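Local coordinates for halogenase PltM (Pseudomonas fluorescens, PDB 6BZN), which probably acts as a flavin-dependent halogenase, using FAD to chlorinate, brominate or iodinate phenolic substrates, at residues R201-T213 with Y326-L338. Numbering follows the deposited sequence.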
ATOM      1  N   ARG A 201     -16.538  -6.899 -11.508  1.00 25.99           N
ATOM      2  CA  ARG A 201     -17.111  -6.735 -12.856  1.00 25.92           C
ATOM      3  C   ARG A 201     -18.574  -7.163 -12.872  1.00 22.67           C
ATOM      4  O   ARG A 201     -19.430  -6.434 -13.372  1.00 23.27           O
ATOM      5  CB  ARG A 201     -16.312  -7.515 -13.913  1.00 28.73           C
ATOM      6  CG  ARG A 201     -14.890  -7.010 -14.132  1.00 31.73           C
ATOM      7  CD  ARG A 201     -14.241  -7.619 -15.368  1.00 34.31           C
ATOM      8  NE  ARG A 201     -14.248  -9.086 -15.324  1.00 36.85           N
ATOM      9  CZ  ARG A 201     -13.210  -9.892 -15.048  1.00 39.35           C
ATOM     10  NH1 ARG A 201     -11.984  -9.426 -14.785  1.00 40.12           N
ATOM     11  NH2 ARG A 201     -13.409 -11.212 -15.042  1.00 40.52           N
ATOM     12  N   GLN A 202     -18.885  -8.311 -12.275  1.00 20.91           N
ATOM     13  CA  GLN A 202     -20.255  -8.840 -12.377  1.00 19.91           C
ATOM     14  C   GLN A 202     -21.256  -8.124 -11.453  1.00 19.58           C
ATOM     15  O   GLN A 202     -22.460  -8.120 -11.725  1.00 19.08           O
ATOM     16  CB  GLN A 202     -20.255 -10.347 -12.159  1.00 20.60           C
ATOM     17  CG  GLN A 202     -20.409 -10.812 -10.721  1.00 20.38           C
ATOM     18  CD  GLN A 202     -20.347 -12.322 -10.603  1.00 20.74           C
ATOM     19  OE1 GLN A 202     -19.578 -12.969 -11.306  1.00 22.89           O
ATOM     20  NE2 GLN A 202     -21.182 -12.892  -9.740  1.00 20.73           N
ATOM     21  N   LEU A 203     -20.770  -7.515 -10.368  1.00 19.62           N
ATOM     22  CA  LEU A 203     -21.653  -6.878  -9.390  1.00 19.60           C
ATOM     23  C   LEU A 203     -21.945  -5.425  -9.673  1.00 18.26           C
ATOM     24  O   LEU A 203     -22.833  -4.860  -9.046  1.00 18.31           O
ATOM     25  CB  LEU A 203     -21.079  -6.982  -7.981  1.00 21.45           C
ATOM     26  CG  LEU A 203     -21.071  -8.384  -7.360  1.00 22.33           C
ATOM     27  CD1 LEU A 203     -20.226  -8.360  -6.101  1.00 23.03           C
ATOM     28  CD2 LEU A 203     -22.482  -8.842  -7.078  1.00 23.34           C
ATOM     29  N   GLY A 204     -21.188  -4.813 -10.570  1.00 16.95           N
ATOM     30  CA  GLY A 204     -21.428  -3.441 -10.962  1.00 17.31           C
ATOM     31  C   GLY A 204     -21.154  -2.426  -9.868  1.00 17.47           C
ATOM     32  O   GLY A 204     -21.864  -1.425  -9.768  1.00 17.33           O
ATOM     33  N   LEU A 205     -20.141  -2.681  -9.031  1.00 16.77           N
ATOM     34  CA  LEU A 205     -19.863  -1.775  -7.905  1.00 17.77           C
ATOM     35  C   LEU A 205     -18.744  -0.755  -8.164  1.00 16.82           C
ATOM     36  O   LEU A 205     -18.648   0.222  -7.434  1.00 16.14           O
ATOM     37  CB  LEU A 205     -19.561  -2.570  -6.631  1.00 18.99           C
ATOM     38  CG  LEU A 205     -20.598  -3.649  -6.281  1.00 19.76           C
ATOM     39  CD1 LEU A 205     -20.060  -4.628  -5.252  1.00 20.99           C
ATOM     40  CD2 LEU A 205     -21.869  -2.998  -5.803  1.00 20.28           C
ATOM     41  N   ARG A 206     -17.924  -0.966  -9.191  1.00 16.76           N
ATOM     42  CA  ARG A 206     -16.770  -0.100  -9.431  1.00 16.05           C
ATOM     43  C   ARG A 206     -17.106   1.158 -10.226  1.00 16.04           C
ATOM     44  O   ARG A 206     -17.916   1.126 -11.162  1.00 15.64           O
ATOM     45  CB  ARG A 206     -15.669  -0.873 -10.138  1.00 16.62           C
ATOM     46  CG  ARG A 206     -14.365  -0.116 -10.184  1.00 16.28           C
ATOM     47  CD  ARG A 206     -13.262  -0.965 -10.744  1.00 17.02           C
ATOM     48  NE  ARG A 206     -12.898  -2.039  -9.824  1.00 17.23           N
ATOM     49  CZ  ARG A 206     -11.913  -2.892 -10.044  1.00 17.55           C
ATOM     50  NH1 ARG A 206     -11.191  -2.786 -11.147  1.00 18.75           N
ATOM     51  NH2 ARG A 206     -11.653  -3.850  -9.152  1.00 17.44           N
ATOM     52  N   THR A 207     -16.453   2.258  -9.857  1.00 15.54           N
ATOM     53  CA  THR A 207     -16.609   3.536 -10.552  1.00 15.56           C
ATOM     54  C   THR A 207     -15.352   4.382 -10.364  1.00 15.95           C
ATOM     55  O   THR A 207     -14.583   4.141  -9.439  1.00 14.25           O
ATOM     56  CB  THR A 207     -17.842   4.315 -10.030  1.00 16.18           C
ATOM     57  OG1 THR A 207     -18.022   5.509 -10.786  1.00 16.95           O
ATOM     58  CG2 THR A 207     -17.689   4.690  -8.580  1.00 16.49           C
ATOM     59  N   THR A 208     -15.165   5.350 -11.258  1.00 16.55           N
ATOM     60  CA  THR A 208     -14.185   6.410 -11.092  1.00 17.77           C
ATOM     61  C   THR A 208     -14.843   7.740 -10.719  1.00 19.32           C
ATOM     62  O   THR A 208     -14.136   8.728 -10.506  1.00 18.71           O
ATOM     63  CB  THR A 208     -13.334   6.588 -12.359  1.00 18.40           C
ATOM     64  OG1 THR A 208     -14.177   6.930 -13.462  1.00 18.47           O
ATOM     65  CG2 THR A 208     -12.575   5.299 -12.679  1.00 18.46           C
ATOM     66  N   GLU A 209     -16.177   7.765 -10.610  1.00 20.37           N
ATOM     67  CA  GLU A 209     -16.899   8.992 -10.276  1.00 22.75           C
ATOM     68  C   GLU A 209     -16.445   9.463  -8.911  1.00 22.41           C
ATOM     69  O   GLU A 209     -16.306   8.656  -7.995  1.00 22.27           O
ATOM     70  CB  GLU A 209     -18.419   8.750 -10.248  1.00 25.03           C
ATOM     71  CG  GLU A 209     -19.286  10.011 -10.142  1.00 29.01           C
ATOM     72  CD  GLU A 209     -19.391  10.633  -8.741  1.00 31.77           C
ATOM     73  OE1 GLU A 209     -19.598  11.871  -8.675  1.00 35.94           O
ATOM     74  OE2 GLU A 209     -19.280   9.928  -7.702  1.00 32.91           O
ATOM     75  N   GLY A 210     -16.216  10.762  -8.779  1.00 22.13           N
ATOM     76  CA  GLY A 210     -15.891  11.363  -7.494  1.00 23.09           C
ATOM     77  C   GLY A 210     -14.435  11.268  -7.047  1.00 23.27           C
ATOM     78  O   GLY A 210     -14.104  11.778  -5.974  1.00 26.84           O
ATOM     79  N   LEU A 211     -13.561  10.639  -7.834  1.00 20.34           N
ATOM     80  CA  LEU A 211     -12.148  10.512  -7.446  1.00 19.20           C
ATOM     81  C   LEU A 211     -11.379  11.769  -7.803  1.00 17.47           C
ATOM     82  O   LEU A 211     -11.469  12.258  -8.939  1.00 16.15           O
ATOM     83  CB  LEU A 211     -11.479   9.299  -8.110  1.00 18.94           C
ATOM     84  CG  LEU A 211     -11.947   7.959  -7.560  1.00 20.39           C
ATOM     85  CD1 LEU A 211     -11.368   6.824  -8.378  1.00 20.96           C
ATOM     86  CD2 LEU A 211     -11.583   7.797  -6.084  1.00 21.15           C
ATOM     87  N   ALA A 212     -10.629  12.283  -6.830  1.00 15.56           N
ATOM     88  CA  ALA A 212      -9.732  13.423  -7.039  1.00 16.06           C
ATOM     89  C   ALA A 212      -8.431  13.059  -7.752  1.00 15.63           C
ATOM     90  O   ALA A 212      -7.826  13.921  -8.372  1.00 15.99           O
ATOM     91  CB  ALA A 212      -9.417  14.113  -5.713  1.00 16.20           C
ATOM     92  N   THR A 213      -7.992  11.799  -7.641  1.00 14.85           N
ATOM     93  CA  THR A 213      -6.750  11.355  -8.237  1.00 14.44           C
ATOM     94  C   THR A 213      -7.032  10.693  -9.592  1.00 14.53           C
ATOM     95  O   THR A 213      -7.860   9.783  -9.678  1.00 14.59           O
ATOM     96  CB  THR A 213      -6.025  10.364  -7.311  1.00 14.80           C
ATOM     97  OG1 THR A 213      -5.949  10.912  -5.988  1.00 15.17           O
ATOM     98  CG2 THR A 213      -4.631  10.092  -7.795  1.00 15.14           C
ATOM     99  N   TYR A 326      -9.582   3.794  -8.861  1.00 11.82           N
ATOM    100  CA  TYR A 326     -10.990   3.383  -8.865  1.00 12.37           C
ATOM    101  C   TYR A 326     -11.452   3.220  -7.440  1.00 12.67           C
ATOM    102  O   TYR A 326     -10.628   3.084  -6.532  1.00 12.20           O
ATOM    103  CB  TYR A 326     -11.186   2.099  -9.668  1.00 12.67           C
ATOM    104  CG  TYR A 326     -10.316   0.941  -9.242  1.00 12.82           C
ATOM    105  CD1 TYR A 326     -10.731   0.059  -8.250  1.00 13.23           C
ATOM    106  CD2 TYR A 326      -9.088   0.727  -9.829  1.00 13.23           C
ATOM    107  CE1 TYR A 326      -9.928  -1.006  -7.847  1.00 13.63           C
ATOM    108  CE2 TYR A 326      -8.271  -0.327  -9.428  1.00 13.54           C
ATOM    109  CZ  TYR A 326      -8.700  -1.195  -8.445  1.00 13.57           C
ATOM    110  OH  TYR A 326      -7.884  -2.232  -8.060  1.00 14.11           O
ATOM    111  N   ARG A 327     -12.762   3.276  -7.251  1.00 13.00           N
ATOM    112  CA  ARG A 327     -13.384   3.012  -5.967  1.00 13.66           C
ATOM    113  C   ARG A 327     -14.638   2.184  -6.216  1.00 13.89           C
ATOM    114  O   ARG A 327     -14.976   1.895  -7.368  1.00 14.52           O
ATOM    115  CB  ARG A 327     -13.717   4.317  -5.243  1.00 14.27           C
ATOM    116  CG  ARG A 327     -14.751   5.185  -5.924  1.00 15.45           C
ATOM    117  CD  ARG A 327     -15.130   6.405  -5.088  1.00 16.49           C
ATOM    118  NE  ARG A 327     -16.277   7.043  -5.740  1.00 18.86           N
ATOM    119  CZ  ARG A 327     -17.563   6.831  -5.459  1.00 19.73           C
ATOM    120  NH1 ARG A 327     -17.962   6.014  -4.480  1.00 21.24           N
ATOM    121  NH2 ARG A 327     -18.476   7.470  -6.171  1.00 21.03           N
ATOM    122  N   SER A 328     -15.294   1.778  -5.134  1.00 14.26           N
ATOM    123  CA  SER A 328     -16.546   1.023  -5.220  1.00 14.26           C
ATOM    124  C   SER A 328     -17.599   1.603  -4.304  1.00 14.68           C
ATOM    125  O   SER A 328     -17.294   2.152  -3.246  1.00 13.91           O
ATOM    126  CB  SER A 328     -16.327  -0.443  -4.870  1.00 14.33           C
ATOM    127  OG  SER A 328     -15.427  -1.074  -5.765  1.00 14.57           O
ATOM    128  N   VAL A 329     -18.852   1.469  -4.720  1.00 15.18           N
ATOM    129  CA  VAL A 329     -19.972   2.007  -3.954  1.00 15.88           C
ATOM    130  C   VAL A 329     -20.349   1.106  -2.761  1.00 16.18           C
ATOM    131  O   VAL A 329     -20.914   1.582  -1.772  1.00 15.30           O
ATOM    132  CB  VAL A 329     -21.201   2.300  -4.856  1.00 16.83           C
ATOM    133  CG1 VAL A 329     -20.833   3.273  -5.963  1.00 16.97           C
ATOM    134  CG2 VAL A 329     -21.786   1.034  -5.467  1.00 17.88           C
ATOM    135  N   GLN A 330     -20.062  -0.189  -2.880  1.00 15.65           N
ATOM    136  CA  GLN A 330     -20.245  -1.181  -1.812  1.00 16.32           C
ATOM    137  C   GLN A 330     -19.188  -2.242  -2.045  1.00 15.13           C
ATOM    138  O   GLN A 330     -18.640  -2.330  -3.150  1.00 15.50           O
ATOM    139  CB  GLN A 330     -21.606  -1.875  -1.898  1.00 17.91           C
ATOM    140  CG  GLN A 330     -22.811  -1.004  -1.587  1.00 19.66           C
ATOM    141  CD  GLN A 330     -24.120  -1.797  -1.587  1.00 22.20           C
ATOM    142  OE1 GLN A 330     -24.215  -2.858  -2.195  1.00 23.67           O
ATOM    143  NE2 GLN A 330     -25.127  -1.278  -0.903  1.00 23.89           N
ATOM    144  N   ASN A 331     -18.895  -3.035  -1.027  1.00 14.08           N
ATOM    145  CA  ASN A 331     -18.005  -4.169  -1.229  1.00 14.53           C
ATOM    146  C   ASN A 331     -18.275  -5.409  -0.404  1.00 14.14           C
ATOM    147  O   ASN A 331     -17.467  -6.325  -0.410  1.00 13.62           O
ATOM    148  CB  ASN A 331     -16.544  -3.702  -1.063  1.00 14.55           C
ATOM    149  CG  ASN A 331     -16.123  -3.597   0.389  1.00 15.35           C
ATOM    150  OD1 ASN A 331     -16.956  -3.455   1.276  1.00 16.14           O
ATOM    151  ND2 ASN A 331     -14.816  -3.663   0.641  1.00 15.52           N
ATOM    152  N   VAL A 332     -19.408  -5.459   0.295  1.00 14.86           N
ATOM    153  CA  VAL A 332     -19.823  -6.666   0.997  1.00 14.67           C
ATOM    154  C   VAL A 332     -21.279  -6.942   0.664  1.00 14.76           C
ATOM    155  O   VAL A 332     -22.050  -6.020   0.377  1.00 13.99           O
ATOM    156  CB  VAL A 332     -19.634  -6.554   2.527  1.00 15.03           C
ATOM    157  CG1 VAL A 332     -18.174  -6.280   2.879  1.00 15.27           C
ATOM    158  CG2 VAL A 332     -20.513  -5.466   3.131  1.00 14.92           C
ATOM    159  N   GLY A 333     -21.639  -8.217   0.708  1.00 15.56           N
ATOM    160  CA  GLY A 333     -23.040  -8.652   0.616  1.00 15.97           C
ATOM    161  C   GLY A 333     -23.268  -9.794   1.571  1.00 16.63           C
ATOM    162  O   GLY A 333     -22.394 -10.137   2.361  1.00 17.36           O
ATOM    163  N   ASP A 334     -24.446 -10.411   1.480  1.00 16.84           N
ATOM    164  CA  ASP A 334     -24.760 -11.597   2.270  1.00 16.96           C
ATOM    165  C   ASP A 334     -23.696 -12.686   2.075  1.00 16.26           C
ATOM    166  O   ASP A 334     -23.295 -13.337   3.039  1.00 15.54           O
ATOM    167  CB  ASP A 334     -26.132 -12.186   1.860  1.00 17.58           C
ATOM    168  CG  ASP A 334     -27.316 -11.298   2.250  1.00 18.56           C
ATOM    169  OD1 ASP A 334     -27.128 -10.272   2.935  1.00 17.37           O
ATOM    170  OD2 ASP A 334     -28.454 -11.636   1.860  1.00 19.75           O
ATOM    171  N   ARG A 335     -23.271 -12.875   0.824  1.00 16.27           N
ATOM    172  CA  ARG A 335     -22.426 -14.018   0.447  1.00 16.74           C
ATOM    173  C   ARG A 335     -21.070 -13.671  -0.162  1.00 15.97           C
ATOM    174  O   ARG A 335     -20.392 -14.565  -0.675  1.00 15.03           O
ATOM    175  CB  ARG A 335     -23.197 -14.924  -0.526  1.00 17.82           C
ATOM    176  CG  ARG A 335     -24.487 -15.504   0.048  1.00 18.94           C
ATOM    177  CD  ARG A 335     -24.166 -16.582   1.062  1.00 19.23           C
ATOM    178  NE  ARG A 335     -25.346 -17.210   1.656  1.00 19.48           N
ATOM    179  CZ  ARG A 335     -25.322 -18.331   2.387  1.00 19.51           C
ATOM    180  NH1 ARG A 335     -24.182 -18.983   2.622  1.00 18.46           N
ATOM    181  NH2 ARG A 335     -26.459 -18.820   2.891  1.00 19.92           N
ATOM    182  N   PHE A 336     -20.649 -12.409  -0.078  1.00 14.92           N
ATOM    183  CA  PHE A 336     -19.353 -12.032  -0.630  1.00 14.74           C
ATOM    184  C   PHE A 336     -18.721 -10.874   0.109  1.00 14.26           C
ATOM    185  O   PHE A 336     -19.385 -10.111   0.804  1.00 14.33           O
ATOM    186  CB  PHE A 336     -19.445 -11.681  -2.117  1.00 14.81           C
ATOM    187  CG  PHE A 336     -20.150 -10.380  -2.393  1.00 15.12           C
ATOM    188  CD1 PHE A 336     -19.450  -9.180  -2.416  1.00 15.09           C
ATOM    189  CD2 PHE A 336     -21.517 -10.354  -2.614  1.00 15.57           C
ATOM    190  CE1 PHE A 336     -20.095  -7.978  -2.679  1.00 15.18           C
ATOM    191  CE2 PHE A 336     -22.169  -9.152  -2.872  1.00 15.91           C
ATOM    192  CZ  PHE A 336     -21.457  -7.964  -2.896  1.00 15.61           C
ATOM    193  N   CYS A 337     -17.410 -10.770  -0.073  1.00 14.37           N
ATOM    194  CA  CYS A 337     -16.658  -9.589   0.313  1.00 14.39           C
ATOM    195  C   CYS A 337     -15.561  -9.386  -0.720  1.00 14.17           C
ATOM    196  O   CYS A 337     -14.894 -10.349  -1.135  1.00 12.94           O
ATOM    197  CB  CYS A 337     -16.056  -9.744   1.703  1.00 14.98           C
ATOM    198  SG  CYS A 337     -14.883  -8.425   2.143  1.00 17.15           S
ATOM    199  N   LEU A 338     -15.412  -8.136  -1.154  1.00 13.74           N
ATOM    200  CA  LEU A 338     -14.278  -7.720  -1.956  1.00 14.19           C
ATOM    201  C   LEU A 338     -13.216  -7.206  -1.003  1.00 13.82           C
ATOM    202  O   LEU A 338     -13.482  -6.323  -0.189  1.00 12.80           O
ATOM    203  CB  LEU A 338     -14.653  -6.594  -2.920  1.00 15.58           C
ATOM    204  CG  LEU A 338     -15.386  -6.936  -4.215  1.00 17.91           C
ATOM    205  CD1 LEU A 338     -16.547  -7.874  -4.018  1.00 18.42           C
ATOM    206  CD2 LEU A 338     -15.805  -5.662  -4.928  1.00 18.49           C
TER
HETATM  207  O   HOH W   1     -14.796  -2.856  -7.360  1.00 20.57           O
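T207 and R327 face each other as an antiparallel hydrogen-bonded pair: T207 N gives to R327 O at 2.9 Å, and R327 N returns to T207 O. Two residues along, V329 N donates to L205 O, a third backbone bond. R327, extended from CG to NE, runs alongside T207, whose CG2 lies over one guanidinium face. NE points almost straight at E209 O (2.8 Å); NH2 shares it from above the carbonyl plane. A long, multidentate side chain suits this place: NH2 also forms a salt bridge with E209 OE2 (3.0 Å), though its hydrogen bond is weak. An ST turn, E209 N to T207 OG1, steadies the loop. A leucine in place of R327 would probably leave E209 O and its carboxylate without these donors. On the other sheet face, R206 bends at chi3 (-69°) to lay its guanidinium flat over Y326, planes 18° apart: a cation-pi stack setting charge on the electron-rich face while NE gives to a water and NH2 to A342 O. Y326 OH pairs with Q341 O, and S328 OG with T343 O. L205 CD1 covers Q330 O, a buried carbonyl lacking any partner, and L203 CD1 makes a CH-pi contact over F336, 3.6 Å from the ring centroid. The ribbon 206-207/327-328 links helix 198-203 to strand 336-338, at the edge of the Rossmann-type parallel sheet, and Y326 contacts FAD in another structure of this halogenase.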